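Local coordinates for protein DsvD (Desulfovibrio vulgaris, PDB 1UCR) that is of uncertain function but may play an essential role in dissimilatory sulfite reduction and, through its winged-helix motif, possibly interacts with DNA, at residues 1-4 / 5-9; 17-20 / 21-24; 38-41 / 42-46. All coordinates share one frame; numbering follows the deposited sequence.

Contact 1: residues 1-4 / 5-9; sequences MEEA and KQKVV. With SO4 (sulfate ion), chain F.
With CG of Lys5 turned away from its own carbonyl carbon (chi1 -72°) and every later torsion extended, the lysine runs back across the side chain of Glu2 and delivers its ammonium to a sulfate ion. Lys5 NZ donates a hydrogen bond of 2.7 Å to sulfate O1, while the backbone Glu2 N gives a nearly straight hydrogen bond of 2.6 Å to sulfate O4. The carboxylate of Glu2 stays beside the aliphatic part of that lysine: Glu2 OE1 is 3.7 Å from Lys5 CG but 4.6 Å from Lys5 NZ, opposite charges that stop short of a salt bridge. Glu2 is the N-cap residue of helix 3-12, the first helix of this winged-helix protein, and the anion, probably taken from the crystallisation liquor, sits at that positive helix start, where both the backbone N-H and the helix dipole would favour it. One turn on, Gln6 N returns a hydrogen bond to Glu2 O. On another side of the helix start, chi1 and chi2 of Met1, both extended, lay SD 3.5 Å from Gln6 N and 3.8 Å from Val9 CG2; the bend at chi3 turns only CE. A water donates to Gln6 OE1 at 2.7 Å and weakly to Met1 O, whereas Gln6 NE2 is taken by Asp10 and by Glu50 of the second subunit. Farther round the surface, the extended chains of Glu3 and Lys7, one turn apart, converge at their ends in a salt bridge, with Glu3 OE1 3.3 Å from Lys7 NZ.

Contact 2: residues 17-20 / 21-24; sequences GSKS and KFYF
Lys19 folds its side chain over one face of the Phe22 ring, and this is the close part of the contact. Lys19 CG stands 3.8 Å above the plane of the Phe22 ring, offset toward the rim, in a CH-pi contact, and the bend at chi4 (72°) turns the ammonium back over the same face, where Lys19 NZ lies 4.5 Å from the ring centroid of Phe22 in a cation-pi interaction. The same nitrogen donates to Lys21 O at 2.8 Å, in the carbonyl plane. Lys19 O approaches the ring atom CE1 of Phe22 to 3.5 Å. Phe11 of helix 3-12 also meets the buried ring edge-to-face, and Phe22 pairs through its backbone with Tyr63, so the loop is packed down where it enters strand 22-23, an outer strand of the winged-helix sheet. The contact is looser elsewhere: Ser18 OG comes only to 4.0 Å from Phe22 CE1, at the ring edge, Ser20 is modelled in two conformers, and Lys19 itself is exposed. The extended chain of Lys21 makes a cation-pi contact with Trp55. Gripped by both a carbonyl and a pi face, Lys19 probably keeps its positive charge while its methylenes cover one face of the aromatic ring.

Contact 3: residues 38-41 / 42-46; sequences EVKK and ILTAL
Lys40 O is gripped twice by one residue: Thr44 OG1 donates to it at 2.7 Å and Thr44 N at 3.0 Å. The two donors arrive from opposite faces of the carbonyl plane, the hydroxyl standing 37° out of it and the amide tilted 22° to the other side. The hydroxyl reaches that far back because OG1 is set beside the backbone N of Thr44 (chi1 -59°), which points it at the preceding turn. Such a bond from a threonine side chain to the carbonyl four residues earlier is a familiar feature of helices, here in helix 36-48 of the winged-helix domain. It supplements the regular ladder, in which Leu43 N binds Val39 O at 3.0 Å and Ile42 N binds Glu38 O at 2.9 Å. Val39 and Leu43 lie side by side and point the same way, their methyls meeting at 3.9 Å between Val39 CG1 and Leu43 CD1. Round the helix, Glu38 crosses Ile42 at about a right angle, its bend at chi2 carrying OE1 to within 3.7 Å of Ile42 CG2. The polar end of Lys40 looks elsewhere: NZ hydrogen-bonds Tyr63 OH of strand 60-65, and the ammonium also makes a cation-pi contact with Phe24. The buried faces are divided among neighbours. Ile42 rests on Ala4 of helix 3-12, Val39 and Leu43 meet Phe24 of helix 24-30, Leu43 also touches Val8, and Leu46 packs against Leu52 of strand 52-57.

Contact 3 is the middle member of the set, touching both of the others. Its centre is about 10 Å from that of contact 1, and the two helices meet directly: Lys5 NZ lies 3.5 Å from Ala45 CB, and Val8 CG1 is 3.9 Å from Leu43 CD2. The lysine that holds the sulfate in contact 1 therefore also lies against helix 36-48. Contact 2 reaches it through Phe24, where strand 22-23 gives way to helix 24-30; Phe24 CE1 comes within 3.6 Å of Lys40 N, although the centres of contacts 2 and 3 are about 16 Å apart. Contacts 1 and 2 do not touch, their nearest atoms being about 8 Å apart; they lie on opposite sides of the chain's centre.

Contact 1: residues 1-4 / 5-9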
ATOM      1  N   MET B   1       8.520 -10.458   2.293  1.00 30.18           N
ATOM      2  CA  MET B   1       8.901  -9.401   3.209  1.00 22.78           C
ATOM      3  C   MET B   1       9.490  -9.897   4.527  1.00 20.54           C
ATOM      4  O   MET B   1       8.980 -10.836   5.154  1.00 21.66           O
ATOM      5  CB  MET B   1       7.569  -8.671   3.445  1.00 22.84           C
ATOM      6  CG  MET B   1       7.773  -7.490   4.304  1.00 19.82           C
ATOM      7  SD  MET B   1       6.399  -6.376   4.470  1.00 15.65           S
ATOM      8  CE  MET B   1       6.243  -5.781   2.770  1.00 17.87           C
ATOM      9  N   GLU B   2      10.556  -9.253   5.040  1.00 19.74           N
ATOM     10  CA  GLU B   2      11.053  -9.730   6.348  1.00 20.99           C
ATOM     11  C   GLU B   2      10.088  -9.497   7.498  1.00 18.75           C
ATOM     12  O   GLU B   2       9.251  -8.617   7.445  1.00 16.71           O
ATOM     13  CB  GLU B   2      12.419  -9.150   6.715  1.00 25.80           C
ATOM     14  CG  GLU B   2      12.392  -7.655   6.940  1.00 29.53           C
ATOM     15  CD  GLU B   2      13.636  -6.956   7.411  1.00 35.68           C
ATOM     16  OE1 GLU B   2      13.489  -5.900   8.062  1.00 40.51           O
ATOM     17  OE2 GLU B   2      14.764  -7.413   7.144  1.00 53.87           O
ATOM     18  N   GLU B   3      10.163 -10.311   8.547  1.00 18.64           N
ATOM     19  CA  GLU B   3       9.218 -10.320   9.652  1.00 17.77           C
ATOM     20  C   GLU B   3       8.972  -8.952  10.262  1.00 15.45           C
ATOM     21  O   GLU B   3       7.825  -8.564  10.517  1.00 15.51           O
ATOM     22  CB  GLU B   3       9.729 -11.276  10.766  1.00 24.43           C
ATOM     23  CG  GLU B   3       8.666 -11.466  11.839  1.00 34.23           C
ATOM     24  CD  GLU B   3       8.887 -12.683  12.709  1.00 41.61           C
ATOM     25  OE1 GLU B   3       8.297 -12.664  13.817  1.00 51.94           O
ATOM     26  OE2 GLU B   3       9.599 -13.640  12.346  1.00 56.22           O
ATOM     27  N   ALA B   4      10.027  -8.171  10.518  1.00 16.12           N
ATOM     28  CA  ALA B   4       9.823  -6.885  11.149  1.00 16.74           C
ATOM     29  C   ALA B   4       8.999  -5.945  10.280  1.00 15.00           C
ATOM     30  O   ALA B   4       8.141  -5.197  10.770  1.00 15.57           O
ATOM     31  CB  ALA B   4      11.146  -6.197  11.513  1.00 18.68           C
ATOM     32  N   LYS B   5       9.267  -5.983   8.959  1.00 14.08           N
ATOM     33  CA  LYS B   5       8.455  -5.195   8.037  1.00 12.08           C
ATOM     34  C   LYS B   5       7.035  -5.713   7.934  1.00 11.86           C
ATOM     35  O   LYS B   5       6.090  -4.924   7.904  1.00 11.76           O
ATOM     36  CB  LYS B   5       9.164  -5.193   6.680  1.00 12.79           C
ATOM     37  CG  LYS B   5      10.420  -4.315   6.708  1.00 13.71           C
ATOM     38  CD  LYS B   5      11.069  -4.379   5.332  1.00 14.42           C
ATOM     39  CE  LYS B   5      12.328  -3.538   5.387  1.00 16.74           C
ATOM     40  NZ  LYS B   5      13.090  -3.621   4.129  1.00 18.22           N
ATOM     41  N   GLN B   6       6.858  -7.036   7.901  1.00 12.86           N
ATOM     42  CA  GLN B   6       5.549  -7.610   7.838  1.00 13.28           C
ATOM     43  C   GLN B   6       4.708  -7.215   9.058  1.00 12.45           C
ATOM     44  O   GLN B   6       3.499  -6.966   8.949  1.00 13.09           O
ATOM     45  CB  GLN B   6       5.623  -9.155   7.737  1.00 13.50           C
ATOM     46  CG  GLN B   6       4.222  -9.761   7.523  1.00 14.80           C
ATOM     47  CD  GLN B   6       3.769  -9.333   6.130  1.00 13.42           C
ATOM     48  OE1 GLN B   6       4.401  -9.654   5.132  1.00 14.94           O
ATOM     49  NE2 GLN B   6       2.669  -8.613   6.011  1.00 14.03           N
ATOM     50  N   LYS B   7       5.340  -7.100  10.226  1.00 12.90           N
ATOM     51  CA  LYS B   7       4.603  -6.678  11.437  1.00 12.48           C
ATOM     52  C   LYS B   7       4.110  -5.248  11.323  1.00 11.01           C
ATOM     53  O   LYS B   7       3.005  -4.918  11.788  1.00 11.85           O
ATOM     54  CB  LYS B   7       5.523  -6.845  12.662  1.00 13.86           C
ATOM     55  CG  LYS B   7       5.719  -8.336  13.053  1.00 20.43           C
ATOM     56  CD  LYS B   7       6.564  -8.488  14.332  1.00 24.90           C
ATOM     57  CE  LYS B   7       6.707  -9.977  14.649  1.00 32.60           C
ATOM     58  NZ  LYS B   7       7.477 -10.238  15.875  1.00 48.76           N
ATOM     59  N   VAL B   8       4.904  -4.354  10.706  1.00 10.78           N
ATOM     60  CA  VAL B   8       4.403  -2.982  10.430  1.00 10.89           C
ATOM     61  C   VAL B   8       3.178  -3.045   9.526  1.00 10.43           C
ATOM     62  O   VAL B   8       2.152  -2.398   9.807  1.00 10.46           O
ATOM     63  CB  VAL B   8       5.523  -2.167   9.797  1.00 10.94           C
ATOM     64  CG1 VAL B   8       5.046  -0.829   9.249  1.00 12.49           C
ATOM     65  CG2 VAL B   8       6.659  -1.960  10.805  1.00 13.37           C
ATOM     66  N   VAL B   9       3.324  -3.754   8.382  1.00 10.10           N
ATOM     67  CA  VAL B   9       2.213  -3.815   7.443  1.00 10.78           C
ATOM     68  C   VAL B   9       0.961  -4.400   8.120  1.00 10.10           C
ATOM     69  O   VAL B   9      -0.169  -3.904   7.953  1.00 11.16           O
ATOM     70  CB  VAL B   9       2.594  -4.636   6.221  1.00 11.28           C
ATOM     71  CG1 VAL B   9       1.433  -4.900   5.278  1.00 13.00           C
ATOM     72  CG2 VAL B   9       3.689  -3.883   5.461  1.00 13.39           C
TER
HETATM   73  S   SO4 F 203      12.599  -7.268   2.890  1.00 39.06           S
HETATM   74  O1  SO4 F 203      13.434  -6.247   3.584  1.00 48.06           O
HETATM   75  O2  SO4 F 203      13.351  -8.508   2.837  1.00 45.64           O
HETATM   76  O3  SO4 F 203      12.389  -6.878   1.467  1.00 59.79           O
HETATM   77  O4  SO4 F 203      11.278  -7.276   3.523  1.00 37.04           O
HETATM   78  O   HOH W   1       5.728 -11.858   4.373  1.00 35.20           O

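Contact 2: residues 17-20 / 21-24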
ATOM      1  N   GLY B  17      -9.776   0.063  15.127  1.00 25.80           N
ATOM      2  CA  GLY B  17      -8.738   0.727  15.919  1.00 24.16           C
ATOM      3  C   GLY B  17      -7.594   1.222  15.053  1.00 20.79           C
ATOM      4  O   GLY B  17      -6.441   1.279  15.505  1.00 24.48           O
ATOM      5  N   SER B  18      -7.867   1.630  13.785  1.00 20.01           N
ATOM      6  CA  SER B  18      -6.800   2.068  12.873  1.00 18.06           C
ATOM      7  C   SER B  18      -7.113   3.451  12.293  1.00 16.77           C
ATOM      8  O   SER B  18      -8.151   4.107  12.511  1.00 17.85           O
ATOM      9  CB  SER B  18      -6.593   0.929  11.861  1.00 27.48           C
ATOM     10  OG  SER B  18      -5.424   1.179  11.065  1.00 19.27           O
ATOM     11  N   LYS B  19      -6.191   4.021  11.534  1.00 14.52           N
ATOM     12  CA  LYS B  19      -6.395   5.293  10.818  1.00 14.16           C
ATOM     13  C   LYS B  19      -5.314   5.331   9.773  1.00 13.00           C
ATOM     14  O   LYS B  19      -4.503   4.427   9.571  1.00 13.06           O
ATOM     15  CB  LYS B  19      -6.386   6.464  11.803  1.00 14.20           C
ATOM     16  CG  LYS B  19      -5.090   6.570  12.592  1.00 14.05           C
ATOM     17  CD  LYS B  19      -5.300   7.564  13.745  1.00 13.80           C
ATOM     18  CE  LYS B  19      -4.094   7.715  14.641  1.00 17.52           C
ATOM     19  NZ  LYS B  19      -2.908   8.451  14.084  1.00 14.48           N
ATOM     20  N   SER B  20      -5.329   6.411   8.978  1.00 12.62           N
ATOM     21  CA  SER B  20      -4.587   6.384   7.724  1.00 13.84           C
ATOM     22  C   SER B  20      -3.091   6.518   7.942  1.00 13.13           C
ATOM     23  O   SER B  20      -2.358   6.124   7.022  1.00 13.30           O
ATOM     24  CB  SER B  20      -5.070   7.516   6.779  1.00 17.00           C
ATOM     25  OG  SER B  20      -4.804   8.809   7.372  0.50 18.47           O
ATOM     26  N   LYS B  21      -2.695   7.104   9.077  1.00 12.50           N
ATOM     27  CA  LYS B  21      -1.236   7.310   9.340  1.00 12.66           C
ATOM     28  C   LYS B  21      -1.003   7.348  10.833  1.00 11.32           C
ATOM     29  O   LYS B  21      -1.874   7.678  11.630  1.00 12.10           O
ATOM     30  CB  LYS B  21      -0.698   8.544   8.628  1.00 12.61           C
ATOM     31  CG  LYS B  21      -1.431   9.817   9.010  1.00 13.61           C
ATOM     32  CD  LYS B  21      -0.929  11.050   8.185  1.00 16.38           C
ATOM     33  CE  LYS B  21      -1.650  12.294   8.644  1.00 21.55           C
ATOM     34  NZ  LYS B  21      -1.290  13.507   7.864  1.00 32.84           N
ATOM     35  N   PHE B  22       0.224   6.999  11.230  1.00  9.40           N
ATOM     36  CA  PHE B  22       0.659   6.906  12.605  1.00  8.81           C
ATOM     37  C   PHE B  22       2.020   7.600  12.741  1.00  8.08           C
ATOM     38  O   PHE B  22       2.797   7.644  11.801  1.00  8.76           O
ATOM     39  CB  PHE B  22       0.758   5.447  13.038  1.00  8.41           C
ATOM     40  CG  PHE B  22      -0.581   4.797  13.243  1.00  8.33           C
ATOM     41  CD1 PHE B  22      -1.242   4.198  12.167  1.00  9.17           C
ATOM     42  CD2 PHE B  22      -1.176   4.749  14.512  1.00  9.45           C
ATOM     43  CE1 PHE B  22      -2.472   3.569  12.338  1.00  9.56           C
ATOM     44  CE2 PHE B  22      -2.412   4.116  14.674  1.00 10.00           C
ATOM     45  CZ  PHE B  22      -3.010   3.502  13.605  1.00 10.35           C
ATOM     46  N   TYR B  23       2.302   8.135  13.923  1.00  7.86           N
ATOM     47  CA  TYR B  23       3.598   8.743  14.200  1.00  8.04           C
ATOM     48  C   TYR B  23       4.729   7.744  14.174  1.00  7.75           C
ATOM     49  O   TYR B  23       4.539   6.586  14.505  1.00  7.60           O
ATOM     50  CB  TYR B  23       3.585   9.377  15.621  1.00  8.83           C
ATOM     51  CG  TYR B  23       2.627  10.549  15.672  1.00  8.85           C
ATOM     52  CD1 TYR B  23       1.462  10.476  16.442  1.00  9.71           C
ATOM     53  CD2 TYR B  23       2.873  11.730  14.993  1.00  9.48           C
ATOM     54  CE1 TYR B  23       0.596  11.574  16.503  1.00 12.05           C
ATOM     55  CE2 TYR B  23       2.040  12.795  15.007  1.00 12.94           C
ATOM     56  CZ  TYR B  23       0.881  12.701  15.790  1.00 14.14           C
ATOM     57  OH  TYR B  23       0.025  13.792  15.773  1.00 18.76           O
ATOM     58  N   PHE B  24       5.931   8.238  13.884  1.00  7.78           N
ATOM     59  CA  PHE B  24       7.116   7.401  14.084  1.00  7.43           C
ATOM     60  C   PHE B  24       7.091   6.708  15.424  1.00  7.53           C
ATOM     61  O   PHE B  24       7.306   5.505  15.540  1.00  8.29           O
ATOM     62  CB  PHE B  24       8.349   8.318  13.961  1.00  7.71           C
ATOM     63  CG  PHE B  24       9.619   7.529  14.271  1.00  7.75           C
ATOM     64  CD1 PHE B  24      10.040   6.467  13.456  1.00  8.34           C
ATOM     65  CD2 PHE B  24      10.371   7.787  15.392  1.00  8.84           C
ATOM     66  CE1 PHE B  24      11.163   5.721  13.765  1.00  8.91           C
ATOM     67  CE2 PHE B  24      11.545   7.081  15.707  1.00  8.99           C
ATOM     68  CZ  PHE B  24      11.944   6.029  14.883  1.00  9.43           C
TER

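Contact 3: residues 38-41 / 42-46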
ATOM      1  N   GLU B  38      16.707   1.397  14.141  1.00 10.72           N
ATOM      2  CA  GLU B  38      16.323   0.316  13.219  1.00 11.38           C
ATOM      3  C   GLU B  38      14.854   0.478  12.815  1.00  9.71           C
ATOM      4  O   GLU B  38      14.506   0.199  11.658  1.00 10.58           O
ATOM      5  CB  GLU B  38      16.593  -1.030  13.894  1.00 13.96           C
ATOM      6  CG  GLU B  38      16.247  -2.208  13.000  1.00 15.93           C
ATOM      7  CD  GLU B  38      17.060  -2.341  11.730  1.00 22.56           C
ATOM      8  OE1 GLU B  38      16.707  -3.272  10.942  1.00 25.21           O
ATOM      9  OE2 GLU B  38      18.043  -1.601  11.462  1.00 30.14           O
ATOM     10  N   VAL B  39      13.975   0.926  13.708  1.00  9.68           N
ATOM     11  CA  VAL B  39      12.587   1.193  13.307  1.00  9.10           C
ATOM     12  C   VAL B  39      12.572   2.239  12.209  1.00  8.95           C
ATOM     13  O   VAL B  39      11.876   2.124  11.203  1.00  9.27           O
ATOM     14  CB  VAL B  39      11.720   1.590  14.523  1.00  9.64           C
ATOM     15  CG1 VAL B  39      10.292   1.892  14.063  1.00 11.53           C
ATOM     16  CG2 VAL B  39      11.728   0.503  15.590  1.00 10.86           C
ATOM     17  N   LYS B  40      13.374   3.306  12.373  1.00  8.74           N
ATOM     18  CA  LYS B  40      13.435   4.321  11.321  1.00  8.91           C
ATOM     19  C   LYS B  40      13.924   3.715  10.024  1.00  8.78           C
ATOM     20  O   LYS B  40      13.370   3.994   8.966  1.00  9.32           O
ATOM     21  CB  LYS B  40      14.347   5.480  11.765  1.00  8.65           C
ATOM     22  CG  LYS B  40      14.479   6.568  10.683  1.00  8.93           C
ATOM     23  CD  LYS B  40      13.237   7.371  10.305  1.00  9.41           C
ATOM     24  CE  LYS B  40      12.748   8.266  11.471  1.00  9.93           C
ATOM     25  NZ  LYS B  40      11.601   9.156  10.948  1.00  8.66           N
ATOM     26  N   LYS B  41      14.943   2.848  10.063  1.00  9.56           N
ATOM     27  CA  LYS B  41      15.435   2.235   8.823  1.00 10.97           C
ATOM     28  C   LYS B  41      14.397   1.365   8.163  1.00 10.66           C
ATOM     29  O   LYS B  41      14.240   1.402   6.940  1.00 12.74           O
ATOM     30  CB  LYS B  41      16.718   1.440   9.136  1.00 11.38           C
ATOM     31  CG  LYS B  41      17.968   2.288   9.417  1.00 13.87           C
ATOM     32  CD  LYS B  41      18.535   2.959   8.185  0.50 22.52           C
ATOM     33  CE  LYS B  41      19.797   3.774   8.422  0.50 24.21           C
ATOM     34  NZ  LYS B  41      20.947   3.062   9.064  0.50 26.49           N
ATOM     35  N   ILE B  42      13.684   0.543   8.944  1.00 10.78           N
ATOM     36  CA  ILE B  42      12.723  -0.311   8.242  1.00 11.85           C
ATOM     37  C   ILE B  42      11.548   0.448   7.697  1.00 10.33           C
ATOM     38  O   ILE B  42      11.079   0.119   6.590  1.00 11.12           O
ATOM     39  CB  ILE B  42      12.291  -1.525   9.036  1.00 14.65           C
ATOM     40  CG1 ILE B  42      11.402  -1.178  10.171  1.00 17.99           C
ATOM     41  CG2 ILE B  42      13.459  -2.419   9.463  1.00 22.32           C
ATOM     42  CD1 ILE B  42      10.807  -2.411  10.843  1.00 19.41           C
ATOM     43  N   LEU B  43      11.080   1.478   8.411  1.00  9.21           N
ATOM     44  CA  LEU B  43      10.003   2.298   7.866  1.00  8.90           C
ATOM     45  C   LEU B  43      10.457   3.004   6.589  1.00  8.90           C
ATOM     46  O   LEU B  43       9.688   3.107   5.609  1.00  9.65           O
ATOM     47  CB  LEU B  43       9.563   3.340   8.927  1.00  8.79           C
ATOM     48  CG  LEU B  43       8.820   2.741  10.116  1.00  8.33           C
ATOM     49  CD1 LEU B  43       8.630   3.825  11.168  1.00  9.56           C
ATOM     50  CD2 LEU B  43       7.452   2.180   9.721  1.00 11.27           C
ATOM     51  N   THR B  44      11.696   3.507   6.582  1.00  9.61           N
ATOM     52  CA  THR B  44      12.183   4.221   5.414  1.00  9.89           C
ATOM     53  C   THR B  44      12.293   3.287   4.239  1.00 10.64           C
ATOM     54  O   THR B  44      11.946   3.691   3.115  1.00 11.70           O
ATOM     55  CB  THR B  44      13.578   4.827   5.751  1.00 10.88           C
ATOM     56  OG1 THR B  44      13.442   5.711   6.866  1.00 10.19           O
ATOM     57  CG2 THR B  44      14.068   5.619   4.579  1.00 13.60           C
ATOM     58  N   ALA B  45      12.757   2.048   4.448  1.00 11.28           N
ATOM     59  CA  ALA B  45      12.825   1.098   3.344  1.00 12.31           C
ATOM     60  C   ALA B  45      11.451   0.790   2.801  1.00 11.53           C
ATOM     61  O   ALA B  45      11.273   0.702   1.591  1.00 13.49           O
ATOM     62  CB  ALA B  45      13.464  -0.186   3.864  1.00 14.03           C
ATOM     63  N   LEU B  46      10.443   0.662   3.671  1.00 10.75           N
ATOM     64  CA  LEU B  46       9.071   0.453   3.198  1.00 10.43           C
ATOM     65  C   LEU B  46       8.551   1.674   2.437  1.00  9.89           C
ATOM     66  O   LEU B  46       7.772   1.464   1.480  1.00 11.61           O
ATOM     67  CB  LEU B  46       8.164   0.083   4.359  1.00 10.85           C
ATOM     68  CG  LEU B  46       8.391  -1.299   4.957  1.00 10.85           C
ATOM     69  CD1 LEU B  46       7.691  -1.393   6.276  1.00 12.70           C
ATOM     70  CD2 LEU B  46       7.880  -2.391   4.011  1.00 13.57           C
TER